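Local coordinates for MMS19 nucleotide excision repair protein homolog (Mus musculus, PDB 6TBL) that probably serves as a key component of the cytosolic iron-sulfur assembly complex, helping deliver clusters to apoproteins of DNA metabolism and genome integrity, at residues 88-99 and 110-121. Numbering follows the deposited sequence.
Sequences KSQVIRALAKPL and AVSARGEWFLLG
R114 reaches across to the backbone of I92 in a pairing that illustrates how the two antiparallel helices of a HEAT repeat combine polar and apolar contacts. The arginine runs past L95 and L99 as an extended chain, CG turned away from the backbone N (chi1 -168°), and presents its guanidinium side-on to one carbonyl oxygen. R114 NE donates to I92 O at 2.8 Å, on a lone pair and in the carbonyl plane, while R114 NH2 adds a bond to the same oxygen from above that plane. NH1 instead bonds to the backbone of another protein chain in the assembly. K88 stretches out fully along the C-terminal end of helix 104-118, where K88 NZ donates to F118 O at 3.1 Å. Between these polar ends lies I92 CD1, over the face of F118. W117 packs separately: V91 CG1 sits over its five-membered ring, 3.5 Å from the centroid, in a CH-pi contact, and W117 NE1 is hydrogen-bonded to M73 O of the preceding repeat. The chemistry implies that an apolar seam joins helix 81-94 to helix 104-118, with R114 and K88 adding bonds to main-chain carbonyls, and that R114 links this intrarepeat packing to the partner protein.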
ATOM      1  N   LYS A  88     -20.432   1.248  -6.030  1.00 79.07           N
ATOM      2  CA  LYS A  88     -19.447   2.269  -5.682  1.00 80.83           C
ATOM      3  C   LYS A  88     -18.025   1.808  -5.977  1.00 87.03           C
ATOM      4  O   LYS A  88     -17.219   2.572  -6.522  1.00 92.94           O
ATOM      5  CB  LYS A  88     -19.592   2.649  -4.209  1.00 74.71           C
ATOM      6  CG  LYS A  88     -18.521   3.604  -3.719  1.00 88.60           C
ATOM      7  CD  LYS A  88     -18.774   4.036  -2.287  1.00 74.02           C
ATOM      8  CE  LYS A  88     -17.606   4.851  -1.765  1.00 78.40           C
ATOM      9  NZ  LYS A  88     -17.828   5.342  -0.383  1.00 88.36           N
ATOM     10  N   SER A  89     -17.701   0.562  -5.632  1.00 86.00           N
ATOM     11  CA  SER A  89     -16.340   0.074  -5.823  1.00 83.12           C
ATOM     12  C   SER A  89     -15.953   0.069  -7.297  1.00 81.77           C
ATOM     13  O   SER A  89     -14.930   0.647  -7.681  1.00 82.73           O
ATOM     14  CB  SER A  89     -16.192  -1.321  -5.216  1.00 93.43           C
ATOM     15  OG  SER A  89     -16.229  -1.266  -3.800  1.00 93.72           O
ATOM     16  N   GLN A  90     -16.767  -0.566  -8.145  1.00 81.64           N
ATOM     17  CA  GLN A  90     -16.400  -0.685  -9.553  1.00 82.90           C
ATOM     18  C   GLN A  90     -16.407   0.666 -10.258  1.00 89.62           C
ATOM     19  O   GLN A  90     -15.642   0.868 -11.208  1.00 91.66           O
ATOM     20  CB  GLN A  90     -17.331  -1.661 -10.271  1.00 90.27           C
ATOM     21  CG  GLN A  90     -18.708  -1.104 -10.587  1.00100.30           C
ATOM     22  CD  GLN A  90     -19.422  -1.899 -11.663  1.00113.89           C
ATOM     23  OE1 GLN A  90     -20.386  -2.613 -11.386  1.00123.80           O
ATOM     24  NE2 GLN A  90     -18.950  -1.776 -12.903  1.00105.41           N
ATOM     25  N   VAL A  91     -17.249   1.598  -9.810  1.00 88.91           N
ATOM     26  CA  VAL A  91     -17.290   2.918 -10.431  1.00 87.92           C
ATOM     27  C   VAL A  91     -16.006   3.682 -10.138  1.00 86.62           C
ATOM     28  O   VAL A  91     -15.423   4.310 -11.030  1.00 90.80           O
ATOM     29  CB  VAL A  91     -18.536   3.694  -9.964  1.00 78.82           C
ATOM     30  CG1 VAL A  91     -18.410   5.158 -10.322  1.00 73.66           C
ATOM     31  CG2 VAL A  91     -19.792   3.106 -10.588  1.00 69.81           C
ATOM     32  N   ILE A  92     -15.536   3.627  -8.890  1.00 82.34           N
ATOM     33  CA  ILE A  92     -14.302   4.319  -8.529  1.00 84.28           C
ATOM     34  C   ILE A  92     -13.120   3.733  -9.292  1.00 86.28           C
ATOM     35  O   ILE A  92     -12.221   4.461  -9.733  1.00 83.70           O
ATOM     36  CB  ILE A  92     -14.095   4.267  -7.003  1.00 81.75           C
ATOM     37  CG1 ILE A  92     -15.167   5.101  -6.301  1.00 77.88           C
ATOM     38  CG2 ILE A  92     -12.704   4.755  -6.624  1.00 80.69           C
ATOM     39  CD1 ILE A  92     -14.942   5.271  -4.817  1.00 87.35           C
ATOM     40  N   ARG A  93     -13.110   2.411  -9.478  1.00 84.87           N
ATOM     41  CA  ARG A  93     -12.082   1.796 -10.310  1.00 87.80           C
ATOM     42  C   ARG A  93     -12.234   2.213 -11.768  1.00 81.16           C
ATOM     43  O   ARG A  93     -11.246   2.547 -12.431  1.00 82.47           O
ATOM     44  CB  ARG A  93     -12.139   0.273 -10.169  1.00 96.04           C
ATOM     45  CG  ARG A  93     -12.077  -0.213  -8.728  1.00114.10           C
ATOM     46  CD  ARG A  93     -12.434  -1.686  -8.610  1.00133.86           C
ATOM     47  NE  ARG A  93     -11.443  -2.541  -9.252  1.00150.40           N
ATOM     48  CZ  ARG A  93     -11.406  -3.863  -9.124  1.00170.92           C
ATOM     49  NH1 ARG A  93     -10.466  -4.564  -9.744  1.00182.33           N
ATOM     50  NH2 ARG A  93     -12.305  -4.485  -8.373  1.00177.34           N
ATOM     51  N   ALA A  94     -13.469   2.220 -12.280  1.00 76.62           N
ATOM     52  CA  ALA A  94     -13.689   2.576 -13.680  1.00 74.23           C
ATOM     53  C   ALA A  94     -13.372   4.043 -13.943  1.00 77.06           C
ATOM     54  O   ALA A  94     -12.772   4.376 -14.970  1.00 83.79           O
ATOM     55  CB  ALA A  94     -15.128   2.260 -14.084  1.00 72.67           C
ATOM     56  N   LEU A  95     -13.766   4.936 -13.032  1.00 77.43           N
ATOM     57  CA  LEU A  95     -13.523   6.359 -13.235  1.00 77.88           C
ATOM     58  C   LEU A  95     -12.054   6.737 -13.090  1.00 73.79           C
ATOM     59  O   LEU A  95     -11.702   7.889 -13.359  1.00 72.88           O
ATOM     60  CB  LEU A  95     -14.375   7.187 -12.268  1.00 72.69           C
ATOM     61  CG  LEU A  95     -15.881   7.158 -12.546  1.00 67.16           C
ATOM     62  CD1 LEU A  95     -16.638   8.065 -11.593  1.00 69.96           C
ATOM     63  CD2 LEU A  95     -16.161   7.542 -13.988  1.00 70.39           C
ATOM     64  N   ALA A  96     -11.192   5.805 -12.679  1.00 75.18           N
ATOM     65  CA  ALA A  96      -9.766   6.105 -12.630  1.00 89.80           C
ATOM     66  C   ALA A  96      -9.185   6.289 -14.025  1.00 87.23           C
ATOM     67  O   ALA A  96      -8.229   7.053 -14.202  1.00 91.42           O
ATOM     68  CB  ALA A  96      -9.022   4.999 -11.881  1.00 70.04           C
ATOM     69  N   LYS A  97      -9.744   5.601 -15.025  1.00 87.00           N
ATOM     70  CA  LYS A  97      -9.227   5.750 -16.385  1.00 85.72           C
ATOM     71  C   LYS A  97      -9.494   7.140 -16.950  1.00 90.67           C
ATOM     72  O   LYS A  97      -8.549   7.756 -17.474  1.00 94.09           O
ATOM     73  CB  LYS A  97      -9.792   4.642 -17.280  1.00 83.37           C
ATOM     74  CG  LYS A  97      -9.453   4.793 -18.754  1.00 91.02           C
ATOM     75  CD  LYS A  97     -10.174   3.743 -19.590  1.00 91.22           C
ATOM     76  CE  LYS A  97      -9.854   3.895 -21.067  1.00 85.03           C
ATOM     77  NZ  LYS A  97     -10.565   2.884 -21.893  1.00 93.25           N
ATOM     78  N   PRO A  98     -10.712   7.695 -16.886  1.00 77.27           N
ATOM     79  CA  PRO A  98     -10.908   9.072 -17.373  1.00 73.93           C
ATOM     80  C   PRO A  98     -10.118  10.115 -16.603  1.00 74.74           C
ATOM     81  O   PRO A  98      -9.976  11.242 -17.093  1.00 86.25           O
ATOM     82  CB  PRO A  98     -12.419   9.292 -17.214  1.00 74.17           C
ATOM     83  CG  PRO A  98     -13.001   7.939 -17.231  1.00 73.23           C
ATOM     84  CD  PRO A  98     -12.000   7.074 -16.527  1.00 69.51           C
ATOM     85  N   LEU A  99      -9.608   9.786 -15.412  1.00 70.94           N
ATOM     86  CA  LEU A  99      -8.735  10.721 -14.707  1.00 68.13           C
ATOM     87  C   LEU A  99      -7.446  10.965 -15.474  1.00 70.67           C
ATOM     88  O   LEU A  99      -6.818  12.016 -15.312  1.00 74.46           O
ATOM     89  CB  LEU A  99      -8.410  10.210 -13.302  1.00 64.05           C
ATOM     90  CG  LEU A  99      -9.538  10.136 -12.272  1.00 69.71           C
ATOM     91  CD1 LEU A  99      -8.981   9.697 -10.935  1.00 73.94           C
ATOM     92  CD2 LEU A  99     -10.240  11.474 -12.140  1.00 77.38           C
ATOM     93  N   ALA A 110     -14.126  13.973 -14.835  1.00 75.74           N
ATOM     94  CA  ALA A 110     -13.824  12.708 -14.173  1.00 73.20           C
ATOM     95  C   ALA A 110     -13.492  12.922 -12.700  1.00 72.15           C
ATOM     96  O   ALA A 110     -13.931  12.151 -11.840  1.00 72.70           O
ATOM     97  CB  ALA A 110     -12.674  12.001 -14.889  1.00 66.88           C
ATOM     98  N   VAL A 111     -12.718  13.965 -12.395  1.00 64.87           N
ATOM     99  CA  VAL A 111     -12.440  14.306 -11.001  1.00 64.60           C
ATOM    100  C   VAL A 111     -13.737  14.607 -10.263  1.00 67.39           C
ATOM    101  O   VAL A 111     -13.965  14.130  -9.145  1.00 69.81           O
ATOM    102  CB  VAL A 111     -11.459  15.491 -10.925  1.00 60.52           C
ATOM    103  CG1 VAL A 111     -11.365  16.014  -9.504  1.00 58.73           C
ATOM    104  CG2 VAL A 111     -10.094  15.074 -11.432  1.00 60.53           C
ATOM    105  N   SER A 112     -14.611  15.398 -10.887  1.00 69.33           N
ATOM    106  CA  SER A 112     -15.860  15.781 -10.239  1.00 64.64           C
ATOM    107  C   SER A 112     -16.762  14.574 -10.010  1.00 70.04           C
ATOM    108  O   SER A 112     -17.361  14.432  -8.936  1.00 71.46           O
ATOM    109  CB  SER A 112     -16.575  16.838 -11.080  1.00 63.27           C
ATOM    110  OG  SER A 112     -17.810  17.210 -10.494  1.00 83.08           O
ATOM    111  N   ALA A 113     -16.872  13.692 -11.005  1.00 69.12           N
ATOM    112  CA  ALA A 113     -17.746  12.532 -10.865  1.00 63.01           C
ATOM    113  C   ALA A 113     -17.194  11.545  -9.844  1.00 77.43           C
ATOM    114  O   ALA A 113     -17.926  11.069  -8.967  1.00 70.94           O
ATOM    115  CB  ALA A 113     -17.940  11.852 -12.222  1.00 63.76           C
ATOM    116  N   ARG A 114     -15.901  11.229  -9.941  1.00 73.73           N
ATOM    117  CA  ARG A 114     -15.304  10.260  -9.028  1.00 72.70           C
ATOM    118  C   ARG A 114     -15.312  10.772  -7.593  1.00 75.45           C
ATOM    119  O   ARG A 114     -15.501   9.991  -6.652  1.00 70.29           O
ATOM    120  CB  ARG A 114     -13.882   9.930  -9.481  1.00 69.53           C
ATOM    121  CG  ARG A 114     -13.240   8.728  -8.803  1.00 66.17           C
ATOM    122  CD  ARG A 114     -11.964   8.364  -9.542  1.00 69.69           C
ATOM    123  NE  ARG A 114     -11.409   7.071  -9.151  1.00 77.31           N
ATOM    124  CZ  ARG A 114     -10.287   6.919  -8.457  1.00 76.42           C
ATOM    125  NH1 ARG A 114      -9.594   7.981  -8.069  1.00 77.32           N
ATOM    126  NH2 ARG A 114      -9.856   5.704  -8.153  1.00 74.93           N
ATOM    127  N   GLY A 115     -15.117  12.081  -7.407  1.00 74.43           N
ATOM    128  CA  GLY A 115     -15.108  12.638  -6.064  1.00 61.84           C
ATOM    129  C   GLY A 115     -16.431  12.479  -5.345  1.00 75.29           C
ATOM    130  O   GLY A 115     -16.461  12.286  -4.126  1.00 82.17           O
ATOM    131  N   GLU A 116     -17.541  12.547  -6.081  1.00 72.59           N
ATOM    132  CA  GLU A 116     -18.849  12.358  -5.469  1.00 76.06           C
ATOM    133  C   GLU A 116     -19.141  10.891  -5.187  1.00 78.65           C
ATOM    134  O   GLU A 116     -19.936  10.587  -4.290  1.00 77.84           O
ATOM    135  CB  GLU A 116     -19.940  12.954  -6.357  1.00 76.75           C
ATOM    136  CG  GLU A 116     -19.926  14.467  -6.379  1.00 82.65           C
ATOM    137  CD  GLU A 116     -20.184  15.068  -5.011  1.00 84.42           C
ATOM    138  OE1 GLU A 116     -21.072  14.558  -4.296  1.00 82.93           O
ATOM    139  OE2 GLU A 116     -19.490  16.042  -4.645  1.00 88.91           O
ATOM    140  N   TRP A 117     -18.522   9.976  -5.935  1.00 73.25           N
ATOM    141  CA  TRP A 117     -18.689   8.558  -5.651  1.00 77.96           C
ATOM    142  C   TRP A 117     -17.866   8.103  -4.454  1.00 81.93           C
ATOM    143  O   TRP A 117     -18.162   7.050  -3.881  1.00 89.53           O
ATOM    144  CB  TRP A 117     -18.333   7.725  -6.884  1.00 73.43           C
ATOM    145  CG  TRP A 117     -19.442   7.678  -7.892  1.00 77.97           C
ATOM    146  CD1 TRP A 117     -19.739   8.624  -8.829  1.00 78.09           C
ATOM    147  CD2 TRP A 117     -20.413   6.635  -8.055  1.00 79.62           C
ATOM    148  NE1 TRP A 117     -20.826   8.232  -9.570  1.00 74.43           N
ATOM    149  CE2 TRP A 117     -21.258   7.014  -9.117  1.00 72.71           C
ATOM    150  CE3 TRP A 117     -20.640   5.413  -7.414  1.00 82.62           C
ATOM    151  CZ2 TRP A 117     -22.316   6.219  -9.548  1.00 78.41           C
ATOM    152  CZ3 TRP A 117     -21.693   4.625  -7.844  1.00 78.18           C
ATOM    153  CH2 TRP A 117     -22.518   5.031  -8.900  1.00 83.61           C
ATOM    154  N   PHE A 118     -16.848   8.874  -4.061  1.00 74.94           N
ATOM    155  CA  PHE A 118     -16.129   8.575  -2.828  1.00 75.24           C
ATOM    156  C   PHE A 118     -16.965   8.900  -1.597  1.00 82.05           C
ATOM    157  O   PHE A 118     -16.762   8.297  -0.536  1.00 88.41           O
ATOM    158  CB  PHE A 118     -14.810   9.348  -2.778  1.00 72.75           C
ATOM    159  CG  PHE A 118     -13.665   8.651  -3.456  1.00 75.87           C
ATOM    160  CD1 PHE A 118     -12.987   7.629  -2.818  1.00 75.86           C
ATOM    161  CD2 PHE A 118     -13.258   9.028  -4.724  1.00 73.40           C
ATOM    162  CE1 PHE A 118     -11.933   6.991  -3.436  1.00 74.42           C
ATOM    163  CE2 PHE A 118     -12.202   8.391  -5.348  1.00 69.23           C
ATOM    164  CZ  PHE A 118     -11.538   7.376  -4.702  1.00 71.62           C
ATOM    165  N   LEU A 119     -17.905   9.834  -1.717  1.00 84.24           N
ATOM    166  CA  LEU A 119     -18.687  10.308  -0.585  1.00 80.70           C
ATOM    167  C   LEU A 119     -19.966   9.516  -0.357  1.00 88.36           C
ATOM    168  O   LEU A 119     -20.765   9.899   0.501  1.00101.45           O
ATOM    169  CB  LEU A 119     -19.043  11.787  -0.778  1.00 74.73           C
ATOM    170  CG  LEU A 119     -17.896  12.749  -1.079  1.00 68.91           C
ATOM    171  CD1 LEU A 119     -18.437  14.130  -1.413  1.00 67.14           C
ATOM    172  CD2 LEU A 119     -16.938  12.813   0.097  1.00 67.50           C
ATOM    173  N   LEU A 120     -20.196   8.438  -1.105  1.00 88.86           N
ATOM    174  CA  LEU A 120     -21.433   7.684  -0.926  1.00 94.77           C
ATOM    175  C   LEU A 120     -21.437   6.947   0.408  1.00100.83           C
ATOM    176  O   LEU A 120     -22.370   7.095   1.206  1.00103.39           O
ATOM    177  CB  LEU A 120     -21.632   6.719  -2.093  1.00 88.01           C
ATOM    178  CG  LEU A 120     -22.050   7.388  -3.403  1.00 86.03           C
ATOM    179  CD1 LEU A 120     -22.202   6.353  -4.497  1.00 89.96           C
ATOM    180  CD2 LEU A 120     -23.346   8.170  -3.221  1.00 83.75           C
ATOM    181  N   GLY A 121     -20.403   6.155   0.671  1.00108.72           N
ATOM    182  CA  GLY A 121     -20.212   5.582   1.989  1.00120.55           C
ATOM    183  C   GLY A 121     -19.441   6.527   2.890  1.00128.98           C
ATOM    184  O   GLY A 121     -18.303   6.245   3.278  1.00140.15           O
TER